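Local coordinates for protein intermedilysin (Streptococcus intermedius, PDB 5IMW) that probably lyses host cells by binding cholesterol-containing membranes, changing shape and assembling into an oligomeric pore, at residues F171-D181 against A247-T255; L284-V292 against K303-L312. All blocks are in the same frame, centred on the assembly; numbering follows the deposited sequence.

Interaction 1: residues F171-D181 against A247-T255; sequences FSKVGAPLNVD and AMYVKFETT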
loop_
_atom_site.group_PDB
_atom_site.type_symbol
_atom_site.label_atom_id
_atom_site.label_comp_id
_atom_site.label_asym_id
_atom_site.label_seq_id
_atom_site.Cartn_x
_atom_site.Cartn_y
_atom_site.Cartn_z
ATOM N N PHE A 171 2.841 13.163 4.422
ATOM C CA PHE A 171 3.776 12.652 3.426
ATOM C C PHE A 171 4.351 13.774 2.572
ATOM O O PHE A 171 5.508 13.696 2.147
ATOM C CB PHE A 171 3.090 11.615 2.535
ATOM C CG PHE A 171 4.033 10.895 1.608
ATOM C CD1 PHE A 171 4.368 11.435 0.377
ATOM C CD2 PHE A 171 4.587 9.679 1.972
ATOM C CE1 PHE A 171 5.238 10.775 -0.473
ATOM C CE2 PHE A 171 5.456 9.014 1.126
ATOM C CZ PHE A 171 5.779 9.564 -0.098
ATOM N N SER A 172 3.563 14.820 2.312
ATOM C CA SER A 172 4.050 15.935 1.504
ATOM C C SER A 172 5.322 16.536 2.095
ATOM O O SER A 172 6.259 16.866 1.359
ATOM C CB SER A 172 2.967 17.005 1.379
ATOM O OG SER A 172 3.524 18.229 0.931
ATOM N N LYS A 173 5.371 16.691 3.420
ATOM C CA LYS A 173 6.542 17.282 4.062
ATOM C C LYS A 173 7.692 16.284 4.154
ATOM O O LYS A 173 8.836 16.611 3.818
ATOM C CB LYS A 173 6.173 17.798 5.455
ATOM C CG LYS A 173 5.075 18.854 5.465
ATOM C CD LYS A 173 3.793 18.324 6.089
ATOM C CE LYS A 173 2.677 19.357 6.039
ATOM N NZ LYS A 173 1.342 18.746 6.292
ATOM N N VAL A 174 7.406 15.060 4.605
ATOM C CA VAL A 174 8.462 14.071 4.798
ATOM C C VAL A 174 8.984 13.560 3.461
ATOM O O VAL A 174 10.169 13.230 3.335
ATOM C CB VAL A 174 7.949 12.912 5.673
ATOM C CG1 VAL A 174 9.081 11.944 5.985
ATOM C CG2 VAL A 174 7.325 13.443 6.961
ATOM N N GLY A 175 8.122 13.479 2.452
ATOM C CA GLY A 175 8.491 12.954 1.157
ATOM C C GLY A 175 9.001 13.969 0.161
ATOM O O GLY A 175 9.389 13.585 -0.947
ATOM N N ALA A 176 9.011 15.253 0.509
ATOM C CA ALA A 176 9.501 16.269 -0.419
ATOM C C ALA A 176 10.906 15.976 -0.930
ATOM O O ALA A 176 11.143 16.158 -2.136
ATOM C CB ALA A 176 9.447 17.651 0.247
ATOM N N PRO A 177 11.861 15.533 -0.109
ATOM C CA PRO A 177 13.176 15.165 -0.657
ATOM C C PRO A 177 13.108 14.079 -1.717
ATOM O O PRO A 177 14.065 13.928 -2.487
ATOM C CB PRO A 177 13.955 14.694 0.579
ATOM C CG PRO A 177 13.259 15.319 1.737
ATOM C CD PRO A 177 11.817 15.399 1.358
ATOM N N LEU A 178 12.013 13.317 -1.785
ATOM C CA LEU A 178 11.884 12.295 -2.818
ATOM C C LEU A 178 11.625 12.905 -4.189
ATOM O O LEU A 178 11.910 12.259 -5.202
ATOM C CB LEU A 178 10.752 11.319 -2.482
ATOM C CG LEU A 178 10.777 10.527 -1.169
ATOM C CD1 LEU A 178 10.451 9.060 -1.449
ATOM C CD2 LEU A 178 12.100 10.636 -0.425
ATOM N N ASN A 179 11.090 14.123 -4.236
ATOM C CA ASN A 179 10.778 14.827 -5.481
ATOM C C ASN A 179 10.165 13.884 -6.515
ATOM O O ASN A 179 10.571 13.837 -7.679
ATOM C CB ASN A 179 12.018 15.538 -6.037
ATOM C CG ASN A 179 13.149 14.585 -6.403
ATOM O OD1 ASN A 179 12.940 13.568 -7.066
ATOM N ND2 ASN A 179 14.361 14.923 -5.978
ATOM N N VAL A 180 9.159 13.129 -6.074
ATOM C CA VAL A 180 8.456 12.198 -6.949
ATOM C C VAL A 180 7.987 12.930 -8.197
ATOM O O VAL A 180 6.954 13.610 -8.181
ATOM C CB VAL A 180 7.272 11.533 -6.224
ATOM C CG1 VAL A 180 6.448 10.692 -7.193
ATOM C CG2 VAL A 180 7.773 10.669 -5.078
ATOM N N ASP A 181 8.747 12.804 -9.282
ATOM C CA ASP A 181 8.284 13.278 -10.579
ATOM C C ASP A 181 6.996 12.558 -10.943
ATOM O O ASP A 181 6.975 11.328 -11.058
ATOM C CB ASP A 181 9.354 13.036 -11.644
ATOM C CG ASP A 181 8.852 13.318 -13.049
ATOM O OD1 ASP A 181 8.052 14.261 -13.218
ATOM O OD2 ASP A 181 9.257 12.592 -13.982
ATOM N N ALA A 247 12.545 3.950 10.714
ATOM C CA ALA A 247 11.539 3.900 9.667
ATOM C C ALA A 247 12.041 4.716 8.488
ATOM O O ALA A 247 12.700 5.744 8.674
ATOM C CB ALA A 247 10.187 4.427 10.156
ATOM N N MET A 248 11.728 4.255 7.279
ATOM C CA MET A 248 12.238 4.872 6.065
ATOM C C MET A 248 11.159 4.873 4.995
ATOM O O MET A 248 10.378 3.924 4.883
ATOM C CB MET A 248 13.480 4.132 5.550
ATOM C CG MET A 248 13.383 2.625 5.697
ATOM S SD MET A 248 14.626 1.675 4.790
ATOM C CE MET A 248 16.032 2.784 4.782
ATOM N N TYR A 249 11.113 5.958 4.228
ATOM C CA TYR A 249 10.325 6.037 3.006
ATOM C C TYR A 249 11.276 5.947 1.820
ATOM O O TYR A 249 12.292 6.649 1.779
ATOM C CB TYR A 249 9.525 7.341 2.947
ATOM C CG TYR A 249 8.354 7.417 3.908
ATOM C CD1 TYR A 249 7.427 6.385 3.994
ATOM C CD2 TYR A 249 8.175 8.525 4.725
ATOM C CE1 TYR A 249 6.354 6.455 4.866
ATOM C CE2 TYR A 249 7.106 8.604 5.604
ATOM C CZ TYR A 249 6.200 7.565 5.670
ATOM O OH TYR A 249 5.134 7.635 6.542
ATOM N N VAL A 250 10.952 5.076 0.864
ATOM C CA VAL A 250 11.796 4.851 -0.301
ATOM C C VAL A 250 10.936 4.892 -1.555
ATOM O O VAL A 250 9.764 4.504 -1.541
ATOM C CB VAL A 250 12.548 3.506 -0.215
ATOM C CG1 VAL A 250 13.598 3.415 -1.318
ATOM C CG2 VAL A 250 13.182 3.329 1.160
ATOM N N LYS A 251 11.532 5.368 -2.647
ATOM C CA LYS A 251 10.889 5.414 -3.952
ATOM C C LYS A 251 11.605 4.496 -4.937
ATOM O O LYS A 251 12.827 4.329 -4.886
ATOM C CB LYS A 251 10.866 6.850 -4.498
ATOM C CG LYS A 251 11.374 7.018 -5.935
ATOM C CD LYS A 251 11.034 8.388 -6.498
ATOM C CE LYS A 251 12.016 9.459 -6.070
ATOM N NZ LYS A 251 11.695 10.764 -6.717
ATOM N N PHE A 252 10.825 3.907 -5.841
ATOM C CA PHE A 252 11.340 3.107 -6.945
ATOM C C PHE A 252 10.824 3.693 -8.252
ATOM O O PHE A 252 9.616 3.895 -8.406
ATOM C CB PHE A 252 10.910 1.640 -6.820
ATOM C CG PHE A 252 11.277 1.006 -5.507
ATOM C CD1 PHE A 252 12.554 0.518 -5.295
ATOM C CD2 PHE A 252 10.345 0.892 -4.486
ATOM C CE1 PHE A 252 12.899 -0.067 -4.091
ATOM C CE2 PHE A 252 10.684 0.305 -3.278
ATOM C CZ PHE A 252 11.962 -0.175 -3.083
ATOM N N GLU A 253 11.736 3.963 -9.186
ATOM C CA GLU A 253 11.397 4.529 -10.490
ATOM C C GLU A 253 11.791 3.524 -11.565
ATOM O O GLU A 253 12.982 3.276 -11.780
ATOM C CB GLU A 253 12.098 5.871 -10.709
ATOM C CG GLU A 253 11.563 7.000 -9.846
ATOM C CD GLU A 253 12.232 8.330 -10.145
ATOM O OE1 GLU A 253 13.406 8.323 -10.573
ATOM O OE2 GLU A 253 11.581 9.380 -9.961
ATOM N N THR A 254 10.794 2.957 -12.244
ATOM C CA THR A 254 11.002 1.885 -13.207
ATOM C C THR A 254 10.439 2.278 -14.567
ATOM O O THR A 254 9.534 3.112 -14.665
ATOM C CB THR A 254 10.338 0.582 -12.730
ATOM O OG1 THR A 254 10.567 0.412 -11.325
ATOM C CG2 THR A 254 10.902 -0.621 -13.473
ATOM N N THR A 255 10.990 1.667 -15.622
ATOM C CA THR A 255 10.495 1.853 -16.981
ATOM C C THR A 255 9.774 0.633 -17.535
ATOM O O THR A 255 8.985 0.778 -18.474
ATOM C CB THR A 255 11.647 2.213 -17.933
ATOM O OG1 THR A 255 12.640 1.181 -17.910
ATOM C CG2 THR A 255 12.286 3.540 -17.533
#
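F171 turns the edge of its ring toward the face of Y249 in an edge-to-face pair, with centroids 5.4 Å apart and planes at 59°. The leading atom is F171 CE2, above the centre of the tyrosine ring and 4.3 Å from Y249 CG. F171 has CG opposite the backbone N (chi1 -172°), which swings the ring forward along the helix, where G175 CA lies against one of its faces; F167 meets both rings and completes a small aromatic cluster. One helical turn on, V174 approaches Y249 differently: its CG1 branch lies in the plane of the ring, at its edge, 3.8 Å from CD2. The tyrosine is thus met on one face by F171 and along the rim by V174. In the 3-10 turn, L178 points at the strand and rests CD1 on K251 CB at 3.8 Å, while its side chain also touches V292 on the next strand. N179 follows with left-handed backbone angles and brings OD1 to K251 NZ at 3.1 Å, a hydrogen bond to be read with caution because the ammonium position is uncertain. V180 CG2 lies 4.2 Å from K251 CD, alongside the lysine stem, and also reaches I194. D181 holds S183 and S184 through its carboxylate, tying the end of the segment to the following helix. The arrangement is characteristic of the cholesterol-dependent cytolysin pore-forming domain, in which helical segments pack over a central antiparallel sheet; by analogy with relatives, 171-181 belongs to a region that refolds into a transmembrane hairpin.

Interaction 2: residues L284-V292 against K303-L312; sequences LKNTKICAV and KVCTGNIDTL. Unlike the reference sequence in segment 284-292: C290 (reference Thr). Unlike the reference sequence in segment 303-312: C305 (reference Ile).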
loop_
_atom_site.group_PDB
_atom_site.type_symbol
_atom_site.label_atom_id
_atom_site.label_comp_id
_atom_site.label_asym_id
_atom_site.label_seq_id
_atom_site.Cartn_x
_atom_site.Cartn_y
_atom_site.Cartn_z
ATOM N N LEU A 284 15.104 -9.933 -12.069
ATOM C CA LEU A 284 16.208 -9.063 -12.467
ATOM C C LEU A 284 15.713 -7.711 -12.970
ATOM O O LEU A 284 14.741 -7.627 -13.726
ATOM C CB LEU A 284 17.052 -9.743 -13.549
ATOM C CG LEU A 284 17.806 -11.007 -13.120
ATOM C CD1 LEU A 284 17.058 -12.264 -13.547
ATOM C CD2 LEU A 284 19.223 -11.012 -13.679
ATOM N N LYS A 285 16.403 -6.649 -12.542
ATOM C CA LYS A 285 16.017 -5.280 -12.870
ATOM C C LYS A 285 17.018 -4.277 -12.309
ATOM O O LYS A 285 17.352 -4.331 -11.121
ATOM C CB LYS A 285 14.623 -4.971 -12.321
ATOM C CG LYS A 285 13.763 -4.118 -13.226
ATOM C CD LYS A 285 14.161 -2.655 -13.186
ATOM C CE LYS A 285 14.730 -2.176 -14.514
ATOM N NZ LYS A 285 14.628 -0.703 -14.681
ATOM N N ASN A 286 17.505 -3.363 -13.152
ATOM C CA ASN A 286 18.377 -2.268 -12.730
ATOM C C ASN A 286 17.580 -0.968 -12.773
ATOM O O ASN A 286 17.248 -0.471 -13.854
ATOM C CB ASN A 286 19.616 -2.185 -13.618
ATOM C CG ASN A 286 20.586 -3.321 -13.369
ATOM O OD1 ASN A 286 20.195 -4.398 -12.919
ATOM N ND2 ASN A 286 21.860 -3.083 -13.651
ATOM N N THR A 287 17.285 -0.418 -11.598
ATOM C CA THR A 287 16.517 0.812 -11.450
ATOM C C THR A 287 17.346 1.865 -10.720
ATOM O O THR A 287 18.497 1.636 -10.339
ATOM C CB THR A 287 15.213 0.548 -10.689
ATOM O OG1 THR A 287 15.325 -0.681 -9.958
ATOM C CG2 THR A 287 14.026 0.470 -11.641
ATOM N N LYS A 288 16.741 3.036 -10.539
ATOM C CA LYS A 288 17.272 4.090 -9.689
ATOM C C LYS A 288 16.464 4.146 -8.397
ATOM O O LYS A 288 15.249 3.930 -8.400
ATOM C CB LYS A 288 17.226 5.451 -10.394
ATOM C CG LYS A 288 18.414 5.737 -11.305
ATOM C CD LYS A 288 18.664 4.615 -12.297
ATOM C CE LYS A 288 19.744 4.990 -13.301
ATOM N NZ LYS A 288 21.031 5.348 -12.640
ATOM N N ILE A 289 17.149 4.429 -7.289
ATOM C CA ILE A 289 16.530 4.435 -5.969
ATOM C C ILE A 289 16.834 5.758 -5.281
ATOM O O ILE A 289 17.883 6.372 -5.501
ATOM C CB ILE A 289 17.016 3.259 -5.087
ATOM C CG1 ILE A 289 16.934 1.920 -5.842
ATOM C CG2 ILE A 289 16.228 3.229 -3.775
ATOM C CD1 ILE A 289 15.919 0.939 -5.311
ATOM N N CYS A 290 15.900 6.193 -4.436
ATOM C CA CYS A 290 16.114 7.333 -3.555
ATOM C C CYS A 290 15.326 7.088 -2.278
ATOM O O CYS A 290 14.142 6.741 -2.337
ATOM C CB CYS A 290 15.675 8.643 -4.214
ATOM S SG CYS A 290 16.658 10.103 -3.762
ATOM N N ALA A 291 15.981 7.269 -1.133
ATOM C CA ALA A 291 15.390 6.944 0.156
ATOM C C ALA A 291 15.616 8.078 1.144
ATOM O O ALA A 291 16.605 8.813 1.063
ATOM C CB ALA A 291 15.978 5.648 0.729
ATOM N N VAL A 292 14.676 8.214 2.075
ATOM C CA VAL A 292 14.802 9.111 3.216
ATOM C C VAL A 292 14.580 8.286 4.474
ATOM O O VAL A 292 13.610 7.524 4.559
ATOM C CB VAL A 292 13.805 10.283 3.141
ATOM C CG1 VAL A 292 13.801 11.077 4.441
ATOM C CG2 VAL A 292 14.164 11.190 1.978
ATOM N N LYS A 303 19.291 10.934 3.958
ATOM C CA LYS A 303 18.744 10.538 2.666
ATOM C C LYS A 303 19.854 10.050 1.746
ATOM O O LYS A 303 20.932 10.649 1.675
ATOM C CB LYS A 303 18.011 11.716 2.024
ATOM C CG LYS A 303 18.912 12.909 1.720
ATOM C CD LYS A 303 18.230 14.232 2.044
ATOM C CE LYS A 303 19.219 15.390 2.004
ATOM N NZ LYS A 303 19.464 15.965 3.355
ATOM N N VAL A 304 19.587 8.961 1.028
ATOM C CA VAL A 304 20.571 8.333 0.149
ATOM C C VAL A 304 19.903 8.082 -1.196
ATOM O O VAL A 304 19.123 7.134 -1.344
ATOM C CB VAL A 304 21.130 7.030 0.730
ATOM C CG1 VAL A 304 22.269 6.501 -0.141
ATOM C CG2 VAL A 304 21.600 7.244 2.158
ATOM N N CYS A 305 20.207 8.923 -2.177
ATOM C CA CYS A 305 19.863 8.645 -3.562
ATOM C C CYS A 305 20.954 7.777 -4.183
ATOM O O CYS A 305 22.115 7.827 -3.771
ATOM C CB CYS A 305 19.701 9.947 -4.350
ATOM S SG CYS A 305 18.102 10.195 -5.195
ATOM N N THR A 306 20.555 6.970 -5.173
ATOM C CA THR A 306 21.410 6.008 -5.877
ATOM C C THR A 306 21.381 4.651 -5.178
ATOM O O THR A 306 20.820 4.523 -4.086
ATOM C CB THR A 306 22.864 6.501 -6.009
ATOM O OG1 THR A 306 23.389 6.112 -7.283
ATOM C CG2 THR A 306 23.773 5.912 -4.920
ATOM N N GLY A 307 21.997 3.642 -5.793
ATOM C CA GLY A 307 21.955 2.291 -5.273
ATOM C C GLY A 307 21.040 1.414 -6.102
ATOM O O GLY A 307 19.998 1.877 -6.576
ATOM N N ASN A 308 21.414 0.150 -6.295
ATOM C CA ASN A 308 20.636 -0.782 -7.106
ATOM C C ASN A 308 20.249 -1.971 -6.235
ATOM O O ASN A 308 21.086 -2.826 -5.930
ATOM C CB ASN A 308 21.419 -1.217 -8.344
ATOM C CG ASN A 308 21.641 -0.073 -9.322
ATOM O OD1 ASN A 308 21.631 1.096 -8.936
ATOM N ND2 ASN A 308 21.836 -0.405 -10.596
ATOM N N ILE A 309 18.981 -2.002 -5.832
ATOM C CA ILE A 309 18.372 -3.034 -4.992
ATOM C C ILE A 309 19.299 -3.593 -3.907
ATOM O O ILE A 309 18.931 -3.601 -2.727
ATOM C CB ILE A 309 17.790 -4.166 -5.869
ATOM C CG1 ILE A 309 16.716 -4.937 -5.095
ATOM C CG2 ILE A 309 18.865 -5.116 -6.400
ATOM C CD1 ILE A 309 15.470 -4.115 -4.810
ATOM N N ASP A 310 20.487 -4.086 -4.275
ATOM C CA ASP A 310 21.370 -4.677 -3.269
ATOM C C ASP A 310 21.782 -3.641 -2.225
ATOM O O ASP A 310 21.820 -3.939 -1.026
ATOM C CB ASP A 310 22.603 -5.297 -3.933
ATOM C CG ASP A 310 23.145 -6.504 -3.167
ATOM O OD1 ASP A 310 22.344 -7.376 -2.769
ATOM O OD2 ASP A 310 24.378 -6.590 -2.984
ATOM N N THR A 311 22.097 -2.418 -2.663
ATOM C CA THR A 311 22.313 -1.329 -1.712
ATOM C C THR A 311 21.095 -1.141 -0.819
ATOM O O THR A 311 21.229 -0.876 0.382
ATOM C CB THR A 311 22.627 -0.030 -2.453
ATOM O OG1 THR A 311 21.965 -0.031 -3.724
ATOM C CG2 THR A 311 24.127 0.131 -2.655
ATOM N N LEU A 312 19.895 -1.271 -1.388
ATOM C CA LEU A 312 18.679 -1.152 -0.592
ATOM C C LEU A 312 18.560 -2.303 0.399
ATOM O O LEU A 312 18.293 -2.086 1.588
ATOM C CB LEU A 312 17.455 -1.108 -1.508
ATOM C CG LEU A 312 16.097 -0.984 -0.810
ATOM C CD1 LEU A 312 15.579 0.435 -0.905
ATOM C CD2 LEU A 312 15.097 -1.974 -1.395
#
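A cross-strand disulfide between C290 and C305 ties together the antiparallel hairpin of strands 288-294 and 304-305, at the edge of the central sheet. Neither cysteine belongs to the reference sequence, so the bond is best read as an introduced lock, in keeping with a trapped toxin. The two residues form a non-hydrogen-bonded pair; the sulfur atoms C290 SG and C305 SG are 2.0 Å apart, with a chi3 of -116°. The neighbouring pair A291 and V304 is hydrogen-bonded, V304 N to A291 O at 3.0 Å and A291 N to V304 O at 3.2 Å. On the other side of the disulfide, T306 N donates to I289 O at 2.8 Å, so backbone bonds bracket the sulfur bridge. A291 O also receives a CH...O contact from K303 CA at 3.2 Å, and V292 CG2 runs beside K303 CB at 3.9 Å, the two side chains pointing the same way.

Past T306 the chain leaves the strand through G307 and turns into helix 310-318. I289 spans this turn: CG1 lies against the carbonyl O of G307, while CG2 touches L312 CD1 at 4.1 Å. The side chains of I289 and L312 cross at about a right angle. Beyond the hairpin, strand 288-294 pairs on its other edge with strand 246-254, through C290 to K251 and V292 to Y249. I289 and L312 both pack on V250, which sets helix 310-318 against the sheet face that carries this valine, while V292 reaches P177.

Interaction 1 closes before interaction 2 opens along the chain, and their centres are 12 Å apart. They share the five-stranded antiparallel sheet, where strands 246-254 and 288-294 are hydrogen-bonded neighbours. Segment 171-181 lies over one face of the sheet, whereas helix 310-318 packs on the other, against V250 and F252. In relatives, the short edge strand must move off its neighbour before toxin molecules can pair edge to edge, so a disulfide fixing 304-305 to 288-294 would probably hold the toxin in its unassembled arrangement.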